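Local structure of uncharacterized protein (Capnocytophaga ochracea, 4W9R) at residues E48-V51 / S52-Y56; E97-A101 / E102-Y106; V119-S122 / E123-F127. The protein is of unknown function but belongs to a putative esterase family with the alpha/beta-hydrolase fold, and so may be related to enzymes that cleave esters. One frame throughout, in Å; residues are numbered along the deposited sequence.

How the contacts relate
From the N terminus the three contacts follow in series, none nesting in or crossing another. Each is one unbroken stretch that closes only a local turn. Contact 1 lies on helix 43-59, which crosses from strand 35-40 to strand 67-71. Contact 2 lies on helix 91-110, which packs against strands 5-12, 17-24 and 67-71. Contact 3 is the sharp bend from strand 116-122 into helix 123-128. Contacts 1 and 3 touch, Val50 CG2 meeting Ile120 CD1 at 3.9 Å, so helix 43-59 packs directly on the sheet. Contact 2 touches neither: its nearest atoms are about 6 Å from contact 3 and about 13 Å from contact 1.

Contact 1 of 3, residues E48-V51 / S52-Y56; sequences EPVV and SMVRY
Ser52 OG lies 3.0 Å from Pro49 O and 3.1 Å from Glu48 O, and it is also hydrogen-bonded to Ser52 OG of the second subunit. One hydroxyl proton cannot serve every neighbour, and the atoms do not settle how it is shared. With chi1 at 68° the hydroxyl stands between the backbone N and the carbonyl carbon, and from there it leans back over the preceding turn. The backbone bonds here are ordinary i to i-4 ones: Ser52 N donates to Glu48 O at 2.9 Å, and Val54 N donates to Val50 O at 3.0 Å.

Side chains four residues apart meet in three pairs, one after another round the helix. The selenomethionine Met53 extends beyond CG, carrying its methyl CE to 4.4 Å from Pro49 CB, while Val50 CG1 and Val54 CG1 meet at 4.3 Å. Val51 and Arg55 lie alongside each other and point the same way, with CG1 of Val51 4.0 Å from CD of Arg55. The arginine chain turns about its CG-CD bond (chi3 53°), and its guanidinium is bound by Tyr24 OH, by Glu27 and by Glu48 of the second subunit.

Ser52 meeting Ser52 and Met53 meeting Met53 across the interface is consistent with a twofold axis passing close to helix 43-59. Within its own subunit this helix is the crossover of a beta-alpha-beta unit, strands 35-40 and 67-71 flanking it in sequence, and helix 217-232 packs against Pro49, Val50, Met53 and Val54.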
loop_
_atom_site.group_PDB
_atom_site.type_symbol
_atom_site.label_atom_id
_atom_site.label_comp_id
_atom_site.label_asym_id
_atom_site.label_seq_id
_atom_site.Cartn_x
_atom_site.Cartn_y
_atom_site.Cartn_z
ATOM N N GLU B 48 9.430 4.581 -0.012
ATOM C CA GLU B 48 8.454 5.101 -0.965
ATOM C C GLU B 48 7.016 4.632 -0.695
ATOM O O GLU B 48 6.085 5.428 -0.823
ATOM C CB GLU B 48 8.865 4.742 -2.396
ATOM C CG GLU B 48 10.137 5.430 -2.859
ATOM C CD GLU B 48 10.413 5.211 -4.331
ATOM O OE1 GLU B 48 9.503 4.734 -5.040
ATOM O OE2 GLU B 48 11.539 5.515 -4.781
ATOM N N PRO B 49 6.820 3.348 -0.333
ATOM C CA PRO B 49 5.453 2.981 0.058
ATOM C C PRO B 49 4.943 3.744 1.282
ATOM O O PRO B 49 3.775 4.124 1.305
ATOM C CB PRO B 49 5.567 1.485 0.360
ATOM C CG PRO B 49 6.676 1.025 -0.506
ATOM C CD PRO B 49 7.669 2.153 -0.499
ATOM N N VAL B 50 5.800 3.965 2.275
ATOM C CA VAL B 50 5.404 4.716 3.464
ATOM C C VAL B 50 5.068 6.165 3.113
ATOM O O VAL B 50 4.021 6.681 3.508
ATOM C CB VAL B 50 6.505 4.696 4.546
ATOM C CG1 VAL B 50 6.205 5.718 5.638
ATOM C CG2 VAL B 50 6.638 3.304 5.142
ATOM N N VAL B 51 5.953 6.811 2.361
ATOM C CA VAL B 51 5.750 8.199 1.963
ATOM C C VAL B 51 4.485 8.365 1.123
ATOM O O VAL B 51 3.710 9.295 1.335
ATOM C CB VAL B 51 6.962 8.742 1.176
ATOM C CG1 VAL B 51 6.663 10.122 0.611
ATOM C CG2 VAL B 51 8.190 8.788 2.067
ATOM N N SER B 52 4.265 7.457 0.179
ATOM C CA SER B 52 3.101 7.558 -0.694
ATOM C C SER B 52 1.798 7.361 0.081
ATOM O O SER B 52 0.783 7.981 -0.237
ATOM C CB SER B 52 3.188 6.541 -1.833
ATOM O OG SER B 52 3.067 5.218 -1.345
HETATM N N MSE B 53 1.826 6.501 1.094
HETATM C CA MSE B 53 0.617 6.206 1.856
HETATM C C MSE B 53 0.280 7.286 2.889
HETATM O O MSE B 53 -0.892 7.492 3.200
HETATM C CB MSE B 53 0.735 4.839 2.538
HETATM C CG MSE B 53 0.675 3.663 1.562
HETATM SE SE MSE B 53 0.643 1.904 2.415
HETATM C CE MSE B 53 1.225 0.809 0.908
ATOM N N VAL B 54 1.284 7.983 3.414
ATOM C CA VAL B 54 0.999 9.062 4.362
ATOM C C VAL B 54 0.493 10.294 3.615
ATOM O O VAL B 54 -0.268 11.090 4.164
ATOM C CB VAL B 54 2.231 9.440 5.230
ATOM C CG1 VAL B 54 2.691 8.245 6.055
ATOM C CG2 VAL B 54 3.365 9.977 4.377
ATOM N N ARG B 55 0.905 10.442 2.359
ATOM C CA ARG B 55 0.382 11.502 1.506
ATOM C C ARG B 55 -1.046 11.174 1.095
ATOM O O ARG B 55 -1.905 12.051 1.016
ATOM C CB ARG B 55 1.258 11.688 0.267
ATOM C CG ARG B 55 2.644 12.223 0.562
ATOM C CD ARG B 55 3.503 12.262 -0.693
ATOM N NE ARG B 55 2.851 12.987 -1.780
ATOM C CZ ARG B 55 2.923 14.303 -1.948
ATOM N NH1 ARG B 55 3.620 15.045 -1.099
ATOM N NH2 ARG B 55 2.298 14.877 -2.967
ATOM N N TYR B 56 -1.279 9.893 0.835
ATOM C CA TYR B 56 -2.594 9.377 0.479
ATOM C C TYR B 56 -3.611 9.671 1.578
ATOM O O TYR B 56 -4.657 10.268 1.326
ATOM C CB TYR B 56 -2.490 7.874 0.212
ATOM C CG TYR B 56 -3.796 7.143 -0.007
ATOM C CD1 TYR B 56 -4.358 7.045 -1.274
ATOM C CD2 TYR B 56 -4.444 6.511 1.047
ATOM C CE1 TYR B 56 -5.540 6.358 -1.478
ATOM C CE2 TYR B 56 -5.625 5.826 0.853
ATOM C CZ TYR B 56 -6.168 5.751 -0.410
ATOM O OH TYR B 56 -7.344 5.066 -0.600
#

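Contact 2 of 3, residues E97-A101 / E102-Y106; sequences EFVSA and ELVPY
With chi1 at -59°, CG of Glu102 lies beside its own backbone N, and the chain, extended beyond CG, carries the carboxylate back to the ring of Phe98. The two residues sit on a pi-type turn, where helix 91-110 of the alpha/beta-hydrolase fold widens. The evidence is in the backbone: Leu103 N donates to Phe98 O, five residues back, at 2.9 Å with an N-H...O angle of 174°, whereas the four-residue bond from Glu102 N to the same oxygen is weak. Val104 N repeats the five-residue step with Val99 O at 3.1 Å. The short helical segments before and after the turn diverge by 23°.

Pro105 has no N-H to give; its ring lies against Ser100 O and Ala101 O, CG 3.5 Å from each. Val99 CG1 approaches Val104 CG2 at 4.4 Å, and Leu103 reaches Val69 and Val71 of strand 67-71. The Glu102 carboxylate has its polar partners outside the turn, in Ser12 OG and the backbone N of Arg14.

Leu103 CB sits over one face of the Phe98 ring, toward its rim, while Glu102 OE1 lies in the ring plane at the edge, 3.2 Å from CD1, the carboxylate turned nearly perpendicular to the ring.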
loop_
_atom_site.group_PDB
_atom_site.type_symbol
_atom_site.label_atom_id
_atom_site.label_comp_id
_atom_site.label_asym_id
_atom_site.label_seq_id
_atom_site.Cartn_x
_atom_site.Cartn_y
_atom_site.Cartn_z
ATOM N N GLU B 97 21.282 2.796 18.986
ATOM C CA GLU B 97 21.424 4.090 19.648
ATOM C C GLU B 97 21.623 5.230 18.651
ATOM O O GLU B 97 21.297 6.380 18.944
ATOM C CB GLU B 97 22.582 4.057 20.645
ATOM C CG GLU B 97 22.389 3.069 21.788
ATOM C CD GLU B 97 23.480 3.165 22.839
ATOM O OE1 GLU B 97 24.116 4.234 22.943
ATOM O OE2 GLU B 97 23.701 2.170 23.561
ATOM N N PHE B 98 22.159 4.909 17.476
ATOM C CA PHE B 98 22.319 5.897 16.413
ATOM C C PHE B 98 20.979 6.528 16.048
ATOM O O PHE B 98 20.888 7.736 15.840
ATOM C CB PHE B 98 22.957 5.260 15.175
ATOM C CG PHE B 98 22.526 5.888 13.876
ATOM C CD1 PHE B 98 22.997 7.136 13.502
ATOM C CD2 PHE B 98 21.656 5.222 13.026
ATOM C CE1 PHE B 98 22.601 7.714 12.310
ATOM C CE2 PHE B 98 21.256 5.794 11.831
ATOM C CZ PHE B 98 21.731 7.042 11.472
ATOM N N VAL B 99 19.940 5.702 15.978
ATOM C CA VAL B 99 18.598 6.188 15.682
ATOM C C VAL B 99 18.076 7.064 16.818
ATOM O O VAL B 99 17.610 8.179 16.592
ATOM C CB VAL B 99 17.616 5.024 15.445
ATOM C CG1 VAL B 99 16.220 5.555 15.157
ATOM C CG2 VAL B 99 18.101 4.140 14.305
ATOM N N SER B 100 18.164 6.547 18.042
ATOM C CA SER B 100 17.663 7.246 19.222
ATOM C C SER B 100 18.428 8.519 19.564
ATOM O O SER B 100 17.840 9.591 19.691
ATOM C CB SER B 100 17.698 6.316 20.438
ATOM O OG SER B 100 16.728 5.295 20.336
ATOM N N ALA B 101 19.740 8.390 19.733
ATOM C CA ALA B 101 20.545 9.467 20.300
ATOM C C ALA B 101 21.112 10.447 19.275
ATOM O O ALA B 101 21.611 11.510 19.646
ATOM C CB ALA B 101 21.681 8.873 21.124
ATOM N N GLU B 102 21.033 10.107 17.994
ATOM C CA GLU B 102 21.656 10.937 16.966
ATOM C C GLU B 102 20.672 11.399 15.898
ATOM O O GLU B 102 20.418 12.596 15.758
ATOM C CB GLU B 102 22.818 10.188 16.309
ATOM C CG GLU B 102 23.913 9.770 17.274
ATOM C CD GLU B 102 25.071 9.082 16.577
ATOM O OE1 GLU B 102 25.003 8.905 15.344
ATOM O OE2 GLU B 102 26.051 8.720 17.262
ATOM N N LEU B 103 20.133 10.446 15.143
ATOM C CA LEU B 103 19.259 10.751 14.012
ATOM C C LEU B 103 18.024 11.552 14.414
ATOM O O LEU B 103 17.771 12.625 13.868
ATOM C CB LEU B 103 18.826 9.460 13.315
ATOM C CG LEU B 103 17.966 9.651 12.066
ATOM C CD1 LEU B 103 18.707 10.485 11.030
ATOM C CD2 LEU B 103 17.561 8.310 11.487
ATOM N N VAL B 104 17.260 11.027 15.368
ATOM C CA VAL B 104 16.030 11.683 15.806
ATOM C C VAL B 104 16.266 13.083 16.406
ATOM O O VAL B 104 15.561 14.024 16.040
ATOM C CB VAL B 104 15.259 10.804 16.819
ATOM C CG1 VAL B 104 14.119 11.586 17.455
ATOM C CG2 VAL B 104 14.732 9.551 16.134
ATOM N N PRO B 105 17.252 13.239 17.316
ATOM C CA PRO B 105 17.487 14.604 17.807
ATOM C C PRO B 105 17.938 15.562 16.707
ATOM O O PRO B 105 17.634 16.754 16.773
ATOM C CB PRO B 105 18.595 14.419 18.850
ATOM C CG PRO B 105 18.468 13.004 19.284
ATOM C CD PRO B 105 18.081 12.259 18.042
ATOM N N TYR B 106 18.652 15.044 15.712
ATOM C CA TYR B 106 19.073 15.850 14.572
ATOM C C TYR B 106 17.870 16.386 13.809
ATOM O O TYR B 106 17.834 17.556 13.429
ATOM C CB TYR B 106 19.967 15.036 13.638
ATOM C CG TYR B 106 20.177 15.660 12.277
ATOM C CD1 TYR B 106 21.041 16.733 12.108
ATOM C CD2 TYR B 106 19.517 15.167 11.156
ATOM C CE1 TYR B 106 21.238 17.304 10.861
ATOM C CE2 TYR B 106 19.709 15.730 9.907
ATOM C CZ TYR B 106 20.570 16.797 9.766
ATOM O OH TYR B 106 20.761 17.358 8.524
#

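Contact 3 of 3, residues V119-S122 / E123-F127; sequences VIAS and EEAGF
At Ser122-Glu123 the backbone turns sharply from strand 116-122 toward helix 123-128, the axes of the two short segments lying 136° apart, and Glu123 takes the unusual phi of 57° with psi of -130°. This is the geometry of the nucleophile elbow of alpha/beta-hydrolases. The sequence around it, Ala121-Ser122-Glu123-Glu124-Ala125, fits the small-X-nucleophile-X-small pattern, with Glu123 where relatives carry the nucleophile.

Small residues let the helix come close to the strand. The methyl groups of Ala121 and Ala125 meet at 3.9 Å, and Gly126, lacking a side chain, passes next to Ala121, its N 3.6 Å from Ala121 CB. Ser122 O is approached by two donors, Gly126 N at 3.0 Å in a weak bond and a water at 2.9 Å. The same water accepts from Ala125 N at 2.8 Å and gives a weak bond to Glu124 OE1, thereby bridging the strand end and the first helical turn.

The Glu123 chain, bent at chi2, folds its carboxylate back beside Ser122. There Ser122 OG donates to Glu123 OE1 at 2.6 Å, arriving from above the carboxylate plane and not within it. The other oxygen, OE2, is bound by Lys221 in a salt bridge and by Asn148 ND2.

Putting an alanine in the place of Glu123 would probably leave the Ser122 hydroxyl without this acceptor, and Lys221 and Asn148 without the carboxylate they bind.

In a classical esterase a serine would usually occupy this elbow. Here a carboxylate fills the position, held by a hydroxyl, an amide and a lysine, so a conventional serine mechanism at this site seems unlikely, and whether the protein hydrolyses esters at all remains open.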
loop_
_atom_site.group_PDB
_atom_site.type_symbol
_atom_site.label_atom_id
_atom_site.label_comp_id
_atom_site.label_asym_id
_atom_site.label_seq_id
_atom_site.Cartn_x
_atom_site.Cartn_y
_atom_site.Cartn_z
ATOM N N VAL B 119 8.287 4.576 14.366
ATOM C CA VAL B 119 9.347 3.848 13.680
ATOM C C VAL B 119 8.769 2.647 12.931
ATOM O O VAL B 119 7.988 1.869 13.480
ATOM C CB VAL B 119 10.452 3.383 14.661
ATOM C CG1 VAL B 119 9.867 2.552 15.798
ATOM C CG2 VAL B 119 11.534 2.606 13.923
ATOM N N ILE B 120 9.148 2.511 11.664
ATOM C CA ILE B 120 8.690 1.403 10.840
ATOM C C ILE B 120 9.882 0.601 10.336
ATOM O O ILE B 120 10.832 1.165 9.792
ATOM C CB ILE B 120 7.860 1.889 9.638
ATOM C CG1 ILE B 120 6.659 2.706 10.112
ATOM C CG2 ILE B 120 7.401 0.710 8.792
ATOM C CD1 ILE B 120 5.790 3.219 8.984
ATOM N N ALA B 121 9.831 -0.713 10.523
ATOM C CA ALA B 121 10.923 -1.577 10.098
ATOM C C ALA B 121 10.426 -2.969 9.730
ATOM O O ALA B 121 9.330 -3.372 10.123
ATOM C CB ALA B 121 11.979 -1.663 11.187
ATOM N N SER B 122 11.236 -3.699 8.970
ATOM C CA SER B 122 10.885 -5.052 8.561
ATOM C C SER B 122 12.046 -6.025 8.763
ATOM O O SER B 122 13.199 -5.609 8.894
ATOM C CB SER B 122 10.435 -5.070 7.097
ATOM O OG SER B 122 11.501 -4.742 6.225
ATOM N N GLU B 123 11.722 -7.317 8.790
ATOM C CA GLU B 123 12.709 -8.385 8.971
ATOM C C GLU B 123 13.515 -8.210 10.258
ATOM O O GLU B 123 12.942 -8.022 11.331
ATOM C CB GLU B 123 13.646 -8.465 7.761
ATOM C CG GLU B 123 13.008 -9.078 6.515
ATOM C CD GLU B 123 12.058 -8.132 5.803
ATOM O OE1 GLU B 123 12.489 -7.017 5.438
ATOM O OE2 GLU B 123 10.882 -8.505 5.605
ATOM N N GLU B 124 14.839 -8.277 10.152
ATOM C CA GLU B 124 15.702 -8.162 11.324
ATOM C C GLU B 124 15.527 -6.815 12.019
ATOM O O GLU B 124 15.424 -6.749 13.244
ATOM C CB GLU B 124 17.170 -8.365 10.941
ATOM C CG GLU B 124 17.532 -9.792 10.544
ATOM C CD GLU B 124 17.165 -10.113 9.107
ATOM O OE1 GLU B 124 16.777 -9.184 8.367
ATOM O OE2 GLU B 124 17.270 -11.296 8.718
ATOM N N ALA B 125 15.491 -5.746 11.231
ATOM C CA ALA B 125 15.271 -4.408 11.770
ATOM C C ALA B 125 13.891 -4.306 12.415
ATOM O O ALA B 125 13.703 -3.572 13.387
ATOM C CB ALA B 125 15.430 -3.361 10.680
ATOM N N GLY B 126 12.931 -5.045 11.868
ATOM C CA GLY B 126 11.587 -5.082 12.412
ATOM C C GLY B 126 11.556 -5.616 13.830
ATOM O O GLY B 126 10.778 -5.152 14.662
ATOM N N PHE B 127 12.404 -6.601 14.107
ATOM C CA PHE B 127 12.516 -7.150 15.452
ATOM C C PHE B 127 13.355 -6.239 16.338
ATOM O O PHE B 127 13.092 -6.110 17.533
ATOM C CB PHE B 127 13.118 -8.555 15.418
ATOM C CG PHE B 127 13.222 -9.198 16.771
ATOM C CD1 PHE B 127 12.082 -9.589 17.454
ATOM C CD2 PHE B 127 14.456 -9.405 17.364
ATOM C CE1 PHE B 127 12.171 -10.177 18.701
ATOM C CE2 PHE B 127 14.552 -9.993 18.612
ATOM C CZ PHE B 127 13.407 -10.380 19.281
HETATM O O HOH W 1 16.083 -5.857 8.489
#